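Local coordinates for protein polyketide synthase type I (Bacillus amyloliquefaciens, PDB 5KKU) that probably dehydrates carrier-bound polyketide intermediates, as the N-terminal dehydratase domain of a modular synthase in the difficidin assembly line, at residues A[13-16]-A[21-24]; A[26-31]-A[287-292]; A[39-44]-A[89-94]; A[66-69]-A[73-76]. All blocks are in the same frame, centred on the assembly; numbering follows the deposited sequence.

Contact 1 (A[13-16]-A[21-24]); sequences QKIS and IVRD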
loop_
_atom_site.group_PDB
_atom_site.type_symbol
_atom_site.label_atom_id
_atom_site.label_comp_id
_atom_site.label_asym_id
_atom_site.label_seq_id
_atom_site.Cartn_x
_atom_site.Cartn_y
_atom_site.Cartn_z
ATOM N N GLN A 13 -12.608 13.295 0.169
ATOM C CA GLN A 13 -12.361 12.387 -0.938
ATOM C C GLN A 13 -13.462 11.347 -1.052
ATOM O O GLN A 13 -13.990 10.945 -0.093
ATOM C CB GLN A 13 -11.046 11.711 -0.768
ATOM C CG GLN A 13 -9.839 12.606 -0.862
ATOM C CD GLN A 13 -9.555 13.020 -2.250
ATOM O OE1 GLN A 13 -9.061 12.251 -3.020
ATOM N NE2 GLN A 13 -9.934 14.196 -2.584
ATOM N N LYS A 14 -13.766 10.916 -2.253
ATOM C CA LYS A 14 -14.828 9.957 -2.459
ATOM C C LYS A 14 -14.369 8.599 -2.933
ATOM O O LYS A 14 -13.738 8.492 -3.913
ATOM C CB LYS A 14 -15.817 10.498 -3.458
ATOM C CG LYS A 14 -16.274 11.891 -3.170
ATOM C CD LYS A 14 -17.506 12.215 -3.954
ATOM C CE LYS A 14 -18.136 13.490 -3.474
ATOM N NZ LYS A 14 -17.145 14.583 -3.423
ATOM N N ILE A 15 -14.692 7.554 -2.221
ATOM C CA ILE A 15 -14.439 6.201 -2.664
ATOM C C ILE A 15 -15.757 5.495 -2.959
ATOM O O ILE A 15 -16.403 5.019 -2.097
ATOM C CB ILE A 15 -13.683 5.389 -1.621
ATOM C CG1 ILE A 15 -12.335 5.986 -1.297
ATOM C CG2 ILE A 15 -13.505 3.970 -2.078
ATOM C CD1 ILE A 15 -11.452 6.264 -2.476
ATOM N N SER A 16 -16.153 5.453 -4.208
ATOM C CA SER A 16 -17.387 4.787 -4.561
ATOM C C SER A 16 -17.254 3.293 -4.765
ATOM O O SER A 16 -16.199 2.803 -4.964
ATOM C CB SER A 16 -17.989 5.427 -5.770
ATOM O OG SER A 16 -17.171 5.249 -6.872
ATOM N N ILE A 21 -10.348 0.312 -7.903
ATOM C CA ILE A 21 -9.543 -0.282 -6.842
ATOM C C ILE A 21 -10.323 -1.357 -6.092
ATOM O O ILE A 21 -9.920 -2.520 -6.057
ATOM C CB ILE A 21 -9.059 0.781 -5.838
ATOM C CG1 ILE A 21 -8.188 1.823 -6.543
ATOM C CG2 ILE A 21 -8.297 0.128 -4.696
ATOM C CD1 ILE A 21 -8.212 3.185 -5.885
ATOM N N VAL A 22 -11.441 -0.961 -5.493
ATOM C CA VAL A 22 -12.279 -1.889 -4.743
ATOM C C VAL A 22 -12.929 -2.916 -5.665
ATOM O O VAL A 22 -13.207 -4.043 -5.256
ATOM C CB VAL A 22 -13.379 -1.149 -3.959
ATOM C CG1 VAL A 22 -12.760 -0.176 -2.967
ATOM C CG2 VAL A 22 -14.315 -0.424 -4.914
ATOM N N ARG A 23 -13.165 -2.553 -6.879
ATOM C CA ARG A 23 -13.760 -3.487 -7.748
ATOM C C ARG A 23 -12.832 -4.641 -7.968
ATOM O O ARG A 23 -13.243 -5.742 -8.054
ATOM C CB ARG A 23 -14.101 -2.778 -9.021
ATOM C CG ARG A 23 -14.551 -3.541 -10.225
ATOM C CD ARG A 23 -14.450 -2.501 -11.308
ATOM N NE ARG A 23 -14.639 -2.928 -12.650
ATOM C CZ ARG A 23 -13.701 -3.347 -13.476
ATOM N NH1 ARG A 23 -12.469 -3.473 -13.150
ATOM N NH2 ARG A 23 -14.039 -3.632 -14.679
ATOM N N ASP A 24 -11.549 -4.339 -8.010
ATOM C CA ASP A 24 -10.544 -5.327 -8.342
ATOM C C ASP A 24 -9.689 -5.690 -7.122
ATOM O O ASP A 24 -8.599 -6.142 -7.223
ATOM C CB ASP A 24 -9.695 -4.840 -9.499
ATOM C CG ASP A 24 -10.438 -4.847 -10.821
ATOM O OD1 ASP A 24 -11.550 -5.347 -10.902
ATOM O OD2 ASP A 24 -9.885 -4.376 -11.771
#
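The end of strand 9-15 and the short helix 20-23 stand well apart, with Ser-16 CA and Val-22 CA 8.4 Å from each other at the closest pair of alpha carbons, so the two meet through the Val-22 side chain, with no backbone bonding between them. Val-22 does most of the bridging, its two methyls meeting different residues. CG1 turns to Ile-15 and meets its CG2 branch at 4.3 Å, a loose apolar contact. CG2, set between the backbone N and the carbonyl carbon by a chi1 of -60°, instead lies 3.7 Å from Ser-16 O, a van der Waals approach of a methyl to a carbonyl oxygen just where the strand gives way to the turn. Ile-15 also packs on Leu-33 and Leu-76, which places the pair in a buried apolar layer. At the far end of the helical segment, Arg-23 reaches out in an extended chain and bends back at its guanidinium, where NH1 forms a salt bridge of 3.1 Å with Asp-24 OD2. That oxygen also takes a hydrogen bond from Phe-158 N, so the carboxylate ties the exit of the helix to a loop of the C-terminal half. Beyond Asp-24 the chain enters strand 25-27 with His-25, the predicted proton acceptor; the contact lies in the predicted N-terminal hotdog region, at the helical turn that precedes this probable catalytic histidine.

Contact 2 (A[26-31]-A[287-292]); sequences RVHQIR and ANMITH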
loop_
_atom_site.group_PDB
_atom_site.type_symbol
_atom_site.label_atom_id
_atom_site.label_comp_id
_atom_site.label_asym_id
_atom_site.label_seq_id
_atom_site.Cartn_x
_atom_site.Cartn_y
_atom_site.Cartn_z
ATOM N N ARG A 26 -11.035 -7.633 -3.701
ATOM C CA ARG A 26 -12.043 -8.108 -2.803
ATOM C C ARG A 26 -11.526 -9.163 -1.855
ATOM O O ARG A 26 -10.808 -10.005 -2.238
ATOM C CB ARG A 26 -13.292 -8.554 -3.561
ATOM C CG ARG A 26 -13.570 -7.830 -4.863
ATOM C CD ARG A 26 -14.844 -8.298 -5.519
ATOM N NE ARG A 26 -15.136 -7.534 -6.690
ATOM C CZ ARG A 26 -16.152 -7.711 -7.511
ATOM N NH1 ARG A 26 -17.061 -8.630 -7.291
ATOM N NH2 ARG A 26 -16.258 -6.942 -8.538
ATOM N N VAL A 27 -11.847 -9.047 -0.599
ATOM C CA VAL A 27 -11.506 -10.032 0.385
ATOM C C VAL A 27 -12.746 -10.768 0.915
ATOM O O VAL A 27 -13.620 -10.173 1.452
ATOM C CB VAL A 27 -10.761 -9.346 1.497
ATOM C CG1 VAL A 27 -10.372 -10.328 2.579
ATOM C CG2 VAL A 27 -9.604 -8.556 0.956
ATOM N N HIS A 28 -12.798 -12.066 0.781
ATOM C CA HIS A 28 -14.027 -12.828 0.908
ATOM C C HIS A 28 -15.189 -12.208 0.139
ATOM O O HIS A 28 -16.245 -12.075 0.632
ATOM C CB HIS A 28 -14.424 -13.079 2.350
ATOM C CG HIS A 28 -13.497 -13.953 3.114
ATOM N ND1 HIS A 28 -12.506 -13.448 3.908
ATOM C CD2 HIS A 28 -13.452 -15.286 3.271
ATOM C CE1 HIS A 28 -11.879 -14.428 4.507
ATOM N NE2 HIS A 28 -12.428 -15.555 4.126
ATOM N N GLN A 29 -14.952 -11.849 -1.081
ATOM C CA GLN A 29 -16.007 -11.401 -1.941
ATOM C C GLN A 29 -16.576 -10.072 -1.527
ATOM O O GLN A 29 -17.599 -9.711 -1.972
ATOM C CB GLN A 29 -17.085 -12.487 -2.128
ATOM C CG GLN A 29 -16.682 -13.548 -3.137
ATOM C CD GLN A 29 -17.723 -14.609 -3.433
ATOM O OE1 GLN A 29 -17.964 -15.501 -2.630
ATOM N NE2 GLN A 29 -18.309 -14.536 -4.589
ATOM N N ILE A 30 -15.877 -9.376 -0.670
ATOM C CA ILE A 30 -16.284 -8.051 -0.267
ATOM C C ILE A 30 -15.283 -7.024 -0.785
ATOM O O ILE A 30 -14.127 -7.238 -0.693
ATOM C CB ILE A 30 -16.469 -7.946 1.235
ATOM C CG1 ILE A 30 -17.585 -8.851 1.705
ATOM C CG2 ILE A 30 -16.711 -6.530 1.638
ATOM C CD1 ILE A 30 -17.405 -9.284 3.116
ATOM N N ARG A 31 -15.783 -5.918 -1.325
ATOM C CA ARG A 31 -14.921 -4.867 -1.853
ATOM C C ARG A 31 -14.376 -3.987 -0.732
ATOM O O ARG A 31 -15.139 -3.372 0.013
ATOM C CB ARG A 31 -15.679 -4.012 -2.870
ATOM C CG ARG A 31 -16.196 -4.788 -4.071
ATOM C CD ARG A 31 -16.829 -3.863 -5.097
ATOM N NE ARG A 31 -17.610 -4.596 -6.088
ATOM C CZ ARG A 31 -18.052 -4.074 -7.227
ATOM N NH1 ARG A 31 -17.790 -2.808 -7.524
ATOM N NH2 ARG A 31 -18.756 -4.816 -8.070
ATOM N N ALA A 287 -11.599 -16.265 10.560
ATOM C CA ALA A 287 -12.851 -16.102 11.181
ATOM C C ALA A 287 -13.063 -14.711 11.727
ATOM O O ALA A 287 -14.125 -14.174 11.626
ATOM C CB ALA A 287 -13.019 -17.160 12.237
ATOM N N ASN A 288 -12.015 -14.129 12.257
ATOM C CA ASN A 288 -12.019 -12.750 12.670
ATOM C C ASN A 288 -12.214 -11.775 11.486
ATOM O O ASN A 288 -12.991 -10.862 11.562
ATOM C CB ASN A 288 -10.745 -12.405 13.404
ATOM C CG ASN A 288 -10.487 -13.264 14.613
ATOM O OD1 ASN A 288 -11.315 -14.023 15.045
ATOM N ND2 ASN A 288 -9.311 -13.140 15.142
ATOM N N MET A 289 -11.544 -11.988 10.498
ATOM C CA MET A 289 -11.666 -11.226 9.259
ATOM C C MET A 289 -13.049 -11.377 8.630
ATOM O O MET A 289 -13.645 -10.395 8.186
ATOM C CB MET A 289 -10.585 -11.643 8.260
ATOM C CG MET A 289 -10.607 -10.837 6.969
ATOM S SD MET A 289 -9.257 -11.261 5.851
ATOM C CE MET A 289 -7.894 -10.385 6.614
ATOM N N ILE A 290 -13.598 -12.572 8.602
ATOM C CA ILE A 290 -14.959 -12.738 8.092
ATOM C C ILE A 290 -15.976 -11.891 8.862
ATOM O O ILE A 290 -16.690 -11.148 8.314
ATOM C CB ILE A 290 -15.378 -14.219 7.980
ATOM C CG1 ILE A 290 -14.524 -14.915 6.937
ATOM C CG2 ILE A 290 -16.854 -14.373 7.673
ATOM C CD1 ILE A 290 -14.807 -16.353 6.775
ATOM N N THR A 291 -15.930 -11.966 10.174
ATOM C CA THR A 291 -16.807 -11.199 11.037
ATOM C C THR A 291 -16.644 -9.756 10.756
ATOM O O THR A 291 -17.595 -9.071 10.608
ATOM C CB THR A 291 -16.468 -11.375 12.519
ATOM O OG1 THR A 291 -16.513 -12.751 12.869
ATOM C CG2 THR A 291 -17.404 -10.615 13.369
ATOM N N HIS A 292 -15.414 -9.311 10.728
ATOM C CA HIS A 292 -15.037 -7.962 10.527
ATOM C C HIS A 292 -15.568 -7.395 9.206
ATOM O O HIS A 292 -16.254 -6.434 9.216
ATOM C CB HIS A 292 -13.543 -7.925 10.565
ATOM C CG HIS A 292 -12.946 -6.568 10.582
ATOM N ND1 HIS A 292 -11.731 -6.309 10.016
ATOM C CD2 HIS A 292 -13.332 -5.428 11.171
ATOM C CE1 HIS A 292 -11.399 -5.061 10.233
ATOM N NE2 HIS A 292 -12.362 -4.501 10.921
#
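Ile-290 lies across the His-28 ring, and its side chain leads from the C-terminal helix into the beta turn of residues 27-30. From CB the chain divides: CG2 stands anti to the backbone N, while CG1, anti to the carbonyl carbon, is the branch that advances on the imidazole. CG1 sits over the centre of the ring in a CH-pi contact, 3.6 Å from the centroid of His-28 and 14° off the ring normal. With chi2 at 178° the chain continues straight, and its tip CD1 comes to rest 3.6 Å from His-28 NE2, toward the outer part of the same ring. Met-289 approaches from a different direction: its SD lies at the edge of the imidazole, 4.3 Å from His-28 CE1, in a sulfur-aromatic contact near the ring plane. The Met-289 and Val-27 side chains cross at about a right angle, and the sulfur touches Val-27 CG1 at 3.6 Å. The ring is thus met by a methylene over one face and by a sulfur at its rim. His-28 itself lies in the type I' turn from Val-27 to Ile-30. It also stacks on His-152 beside strand 153-155, the neighbour of strand 25-27, while Leu-293, farther along helix 286-297, packs on Val-27 and Ile-30, so the helix lies against the turn between strands 25-27 and 30-33.

Contact 3 (A[39-44]-A[89-94]); sequences IDMLYR and VEITSE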
loop_
_atom_site.group_PDB
_atom_site.type_symbol
_atom_site.label_atom_id
_atom_site.label_comp_id
_atom_site.label_asym_id
_atom_site.label_seq_id
_atom_site.Cartn_x
_atom_site.Cartn_y
_atom_site.Cartn_z
ATOM N N ILE A 39 -1.887 6.170 0.979
ATOM C CA ILE A 39 -0.617 6.827 0.789
ATOM C C ILE A 39 -0.668 7.744 -0.447
ATOM O O ILE A 39 -0.217 8.861 -0.403
ATOM C CB ILE A 39 0.565 5.824 0.706
ATOM C CG1 ILE A 39 0.896 5.252 2.066
ATOM C CG2 ILE A 39 1.804 6.455 0.127
ATOM C CD1 ILE A 39 1.778 4.052 2.083
ATOM N N ASP A 40 -1.266 7.256 -1.530
ATOM C CA ASP A 40 -1.459 8.052 -2.741
ATOM C C ASP A 40 -2.352 9.230 -2.470
ATOM O O ASP A 40 -2.137 10.291 -2.933
ATOM C CB ASP A 40 -2.043 7.228 -3.872
ATOM C CG ASP A 40 -2.493 8.057 -5.052
ATOM O OD1 ASP A 40 -1.727 8.506 -5.858
ATOM O OD2 ASP A 40 -3.660 8.284 -5.139
ATOM N N MET A 41 -3.417 9.028 -1.734
ATOM C CA MET A 41 -4.351 10.097 -1.443
ATOM C C MET A 41 -3.667 11.249 -0.750
ATOM O O MET A 41 -3.904 12.348 -1.100
ATOM C CB MET A 41 -5.558 9.554 -0.670
ATOM C CG MET A 41 -6.536 10.487 -0.000
ATOM S SD MET A 41 -7.992 9.677 0.653
ATOM C CE MET A 41 -8.459 8.820 -0.768
ATOM N N LEU A 42 -2.847 10.955 0.235
ATOM C CA LEU A 42 -2.138 11.962 0.981
ATOM C C LEU A 42 -1.202 12.774 0.114
ATOM O O LEU A 42 -1.140 13.937 0.236
ATOM C CB LEU A 42 -1.386 11.370 2.144
ATOM C CG LEU A 42 -2.136 11.416 3.446
ATOM C CD1 LEU A 42 -3.233 10.404 3.472
ATOM C CD2 LEU A 42 -1.196 11.212 4.592
ATOM N N TYR A 43 -0.510 12.106 -0.777
ATOM C CA TYR A 43 0.371 12.757 -1.697
ATOM C C TYR A 43 -0.371 13.641 -2.694
ATOM O O TYR A 43 0.115 14.660 -3.013
ATOM C CB TYR A 43 1.250 11.743 -2.419
ATOM C CG TYR A 43 2.551 11.457 -1.731
ATOM C CD1 TYR A 43 3.621 12.283 -1.869
ATOM C CD2 TYR A 43 2.691 10.365 -0.911
ATOM C CE1 TYR A 43 4.793 12.016 -1.236
ATOM C CE2 TYR A 43 3.861 10.093 -0.283
ATOM C CZ TYR A 43 4.905 10.919 -0.477
ATOM O OH TYR A 43 6.041 10.680 0.152
ATOM N N ARG A 44 -1.547 13.237 -3.154
ATOM C CA ARG A 44 -2.307 14.060 -4.046
ATOM C C ARG A 44 -2.806 15.307 -3.343
ATOM O O ARG A 44 -2.768 16.354 -3.897
ATOM C CB ARG A 44 -3.494 13.345 -4.656
ATOM C CG ARG A 44 -3.208 12.125 -5.475
ATOM C CD ARG A 44 -4.455 11.590 -6.145
ATOM N NE ARG A 44 -5.661 11.792 -5.361
ATOM C CZ ARG A 44 -6.270 10.840 -4.718
ATOM N NH1 ARG A 44 -5.784 9.645 -4.768
ATOM N NH2 ARG A 44 -7.329 11.068 -4.021
ATOM N N VAL A 89 -1.797 13.858 10.177
ATOM C CA VAL A 89 -2.835 13.565 9.242
ATOM C C VAL A 89 -3.701 12.403 9.676
ATOM O O VAL A 89 -3.232 11.376 10.052
ATOM C CB VAL A 89 -2.284 13.305 7.849
ATOM C CG1 VAL A 89 -3.388 12.941 6.893
ATOM C CG2 VAL A 89 -1.546 14.506 7.347
ATOM N N GLU A 90 -4.997 12.569 9.580
ATOM C CA GLU A 90 -5.895 11.483 9.878
ATOM C C GLU A 90 -6.968 11.343 8.839
ATOM O O GLU A 90 -7.508 12.325 8.395
ATOM C CB GLU A 90 -6.520 11.674 11.231
ATOM C CG GLU A 90 -5.561 11.460 12.359
ATOM C CD GLU A 90 -6.165 11.796 13.686
ATOM O OE1 GLU A 90 -6.264 10.917 14.542
ATOM O OE2 GLU A 90 -6.562 12.954 13.851
ATOM N N ILE A 91 -7.278 10.120 8.501
ATOM C CA ILE A 91 -8.334 9.824 7.574
ATOM C C ILE A 91 -9.479 9.072 8.237
ATOM O O ILE A 91 -9.323 8.046 8.829
ATOM C CB ILE A 91 -7.819 9.034 6.399
ATOM C CG1 ILE A 91 -6.694 9.760 5.719
ATOM C CG2 ILE A 91 -8.950 8.737 5.451
ATOM C CD1 ILE A 91 -6.154 9.018 4.567
ATOM N N THR A 92 -10.664 9.604 8.137
ATOM C CA THR A 92 -11.817 8.892 8.602
ATOM C C THR A 92 -12.760 8.736 7.437
ATOM O O THR A 92 -12.532 9.284 6.427
ATOM C CB THR A 92 -12.519 9.626 9.748
ATOM O OG1 THR A 92 -12.902 10.910 9.319
ATOM C CG2 THR A 92 -11.648 9.740 10.866
ATOM N N SER A 93 -13.848 8.027 7.639
ATOM C CA SER A 93 -14.811 7.825 6.587
ATOM C C SER A 93 -16.224 7.540 7.031
ATOM O O SER A 93 -16.468 7.165 8.130
ATOM C CB SER A 93 -14.350 6.731 5.656
ATOM O OG SER A 93 -14.011 5.608 6.360
ATOM N N GLU A 94 -17.153 7.658 6.119
ATOM C CA GLU A 94 -18.544 7.565 6.423
ATOM C C GLU A 94 -19.311 7.027 5.271
ATOM O O GLU A 94 -18.902 7.212 4.193
ATOM C CB GLU A 94 -19.021 8.968 6.711
ATOM C CG GLU A 94 -20.420 9.151 7.173
ATOM C CD GLU A 94 -20.939 10.531 6.885
ATOM O OE1 GLU A 94 -20.172 11.466 6.832
ATOM O OE2 GLU A 94 -22.139 10.668 6.741
#
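The phenol oxygen of Tyr-43, the helix neighbour of the Leu-42 that packs on Val-89 and Ile-91, is held by two backbone groups: Met-229 N donates to it and it donates to Ile-55 O. These bonds fasten helix 37-49 to strands 55-62 and 219-229. One turn of the same helix also carries a salt bridge between Arg-44 NH1 and Asp-40 OD2, modelled at an unusually short 2.5 Å, the carboxylate oxygen lying close to the guanidinium plane. Across the contact itself the meeting is wholly apolar. Leu-42 and Val-89 reach toward each other tip to tip, Leu-42 CD2 lying 3.6 Å from Val-89 CG1. The other methyl, Leu-42 CD1, slants across to Ile-91 and faces its CD1, at a modelled separation of 3.4 Å that is too close for two carbons to be taken as exact. Helix 37-49 is the central helix of the N-terminal hotdog fold, the 'sausage' around which the antiparallel sheet wraps, and strand 86-97 belongs to that wrapping sheet. The axes of helix 39-44 and strand 89-94 pass 10.8 Å apart at an angle of 118°, leaving room for one layer of side chains. Met-41 adds to this layer: its extended chain turns at the sulfur, and SD lies 4.4 Å from Ile-91 CD1. Val-89 and Ile-91 both point at the helix, whereas Glu-90 between them points away. Met-110 and Cys-112 of the adjacent strand 107-116 also pack against Leu-42.

Contact 4 (A[66-69]-A[73-76]); sequences VVTS and DKHL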
loop_
_atom_site.group_PDB
_atom_site.type_symbol
_atom_site.label_atom_id
_atom_site.label_comp_id
_atom_site.label_asym_id
_atom_site.label_seq_id
_atom_site.Cartn_x
_atom_site.Cartn_y
_atom_site.Cartn_z
ATOM N N VAL A 66 -11.599 0.553 4.467
ATOM C CA VAL A 66 -12.692 1.193 3.769
ATOM C C VAL A 66 -13.418 0.161 2.902
ATOM O O VAL A 66 -12.895 -0.285 1.932
ATOM C CB VAL A 66 -12.221 2.378 2.914
ATOM C CG1 VAL A 66 -13.288 2.855 1.967
ATOM C CG2 VAL A 66 -11.734 3.518 3.764
ATOM N N VAL A 67 -14.620 -0.224 3.300
ATOM C CA VAL A 67 -15.442 -1.192 2.601
ATOM C C VAL A 67 -16.611 -0.531 1.873
ATOM O O VAL A 67 -17.312 0.221 2.441
ATOM C CB VAL A 67 -15.945 -2.257 3.564
ATOM C CG1 VAL A 67 -17.033 -3.118 2.970
ATOM C CG2 VAL A 67 -14.810 -3.111 4.033
ATOM N N THR A 68 -16.845 -0.935 0.642
ATOM C CA THR A 68 -17.994 -0.457 -0.109
ATOM C C THR A 68 -19.028 -1.511 -0.359
ATOM O O THR A 68 -18.773 -2.656 -0.215
ATOM C CB THR A 68 -17.625 0.226 -1.436
ATOM O OG1 THR A 68 -17.162 -0.730 -2.377
ATOM C CG2 THR A 68 -16.581 1.183 -1.231
ATOM N N SER A 69 -20.197 -1.098 -0.772
ATOM C CA SER A 69 -21.295 -1.977 -1.021
ATOM C C SER A 69 -22.150 -1.465 -2.174
ATOM O O SER A 69 -22.046 -0.343 -2.537
ATOM C CB SER A 69 -22.114 -2.091 0.248
ATOM O OG SER A 69 -23.293 -2.794 0.087
ATOM N N ASP A 73 -21.713 3.972 -0.820
ATOM C CA ASP A 73 -20.363 4.350 -1.139
ATOM C C ASP A 73 -19.658 4.818 0.124
ATOM O O ASP A 73 -20.139 4.603 1.201
ATOM C CB ASP A 73 -20.356 5.448 -2.173
ATOM C CG ASP A 73 -21.006 5.048 -3.450
ATOM O OD1 ASP A 73 -20.895 3.905 -3.845
ATOM O OD2 ASP A 73 -21.609 5.884 -4.068
ATOM N N LYS A 74 -18.527 5.471 0.007
ATOM C CA LYS A 74 -17.885 6.061 1.151
ATOM C C LYS A 74 -17.388 7.453 0.889
ATOM O O LYS A 74 -16.907 7.725 -0.139
ATOM C CB LYS A 74 -16.750 5.201 1.651
ATOM C CG LYS A 74 -17.163 3.908 2.235
ATOM C CD LYS A 74 -17.950 4.086 3.479
ATOM C CE LYS A 74 -17.363 3.227 4.542
ATOM N NZ LYS A 74 -17.749 1.808 4.422
ATOM N N HIS A 75 -17.517 8.317 1.867
ATOM C CA HIS A 75 -16.850 9.590 1.892
ATOM C C HIS A 75 -15.752 9.577 2.875
ATOM O O HIS A 75 -15.943 9.227 3.974
ATOM C CB HIS A 75 -17.808 10.718 2.234
ATOM C CG HIS A 75 -18.648 11.153 1.091
ATOM N ND1 HIS A 75 -19.468 12.238 1.158
ATOM C CD2 HIS A 75 -18.811 10.636 -0.137
ATOM C CE1 HIS A 75 -20.092 12.380 0.018
ATOM N NE2 HIS A 75 -19.706 11.426 -0.788
ATOM N N LEU A 76 -14.580 9.985 2.492
ATOM C CA LEU A 76 -13.450 10.034 3.374
ATOM C C LEU A 76 -13.109 11.468 3.767
ATOM O O LEU A 76 -13.228 12.361 3.009
ATOM C CB LEU A 76 -12.262 9.379 2.685
ATOM C CG LEU A 76 -12.154 7.873 2.730
ATOM C CD1 LEU A 76 -13.400 7.180 2.246
ATOM C CD2 LEU A 76 -10.927 7.396 2.011
#
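Lys-74 and Val-67 supply the one polar link of this contact, a hydrogen bond of 2.6 Å from Lys-74 NZ to Val-67 O. The donor lies in the carbonyl plane, at a C=O...N angle of 150°. To reach this oxygen the lysine does not extend but curls: bends at chi2 (-66°), chi3 and chi4 wrap its methylenes about the carbonyl, so that CE too lies 3.7 Å from Val-67 O. In this way a buried ammonium group finds a backbone acceptor. The apolar contacts flank this curl. Val-66 and Lys-74 slide past each other in opposite directions, Val-66 CG1 meeting Lys-74 CG at 4.0 Å. The second methyl of the valine, CG2, turns to Leu-76 and lies 4.3 Å from its CD1. Thr-68 lends its methyl, CG2, to the lysine at 4.4 Å from Lys-74 CG, while its hydroxyl OG1 is hydrogen-bonded to His-17 ND1. Although Thr-68 CA and Asp-73 CA come within 5.5 Å, the two segments do not pair as a hairpin; their backbone bonds go to different partners. Thr-68 bonds to Arg-31 of strand 30-33, whereas Lys-74 and Leu-76 pair with Ile-15 and Gln-13, and His-75 bonds to Glu-94. The side chains therefore join the edge strand 66-67 of the small four-stranded sheet to strand 73-83, which pairs with strands 9-15 and 86-97 of the N-terminal hotdog fold.

Overall arrangement
Contacts 1, 3 and 4 lie within the predicted N-terminal hotdog region, whereas contact 2 joins it to the C-terminal helix at the end of its predicted C-terminal counterpart. Along the chain contact 1 closes first; contact 4 is nested inside the loop closed by contact 3, and both lie within the long loop closed by contact 2. Contacts 1 and 4 are closest, their centres about 7 Å apart, and share the neighbouring strands 9-15 and 73-83. Contacts 2 and 3 are farthest apart, about 22 Å between centres. Strands 30-33 and 66-67, neighbours in the small sheet, join contacts 2 and 4; the predicted catalytic His-25 lies on strand 25-27 of that sheet, close to Val-27.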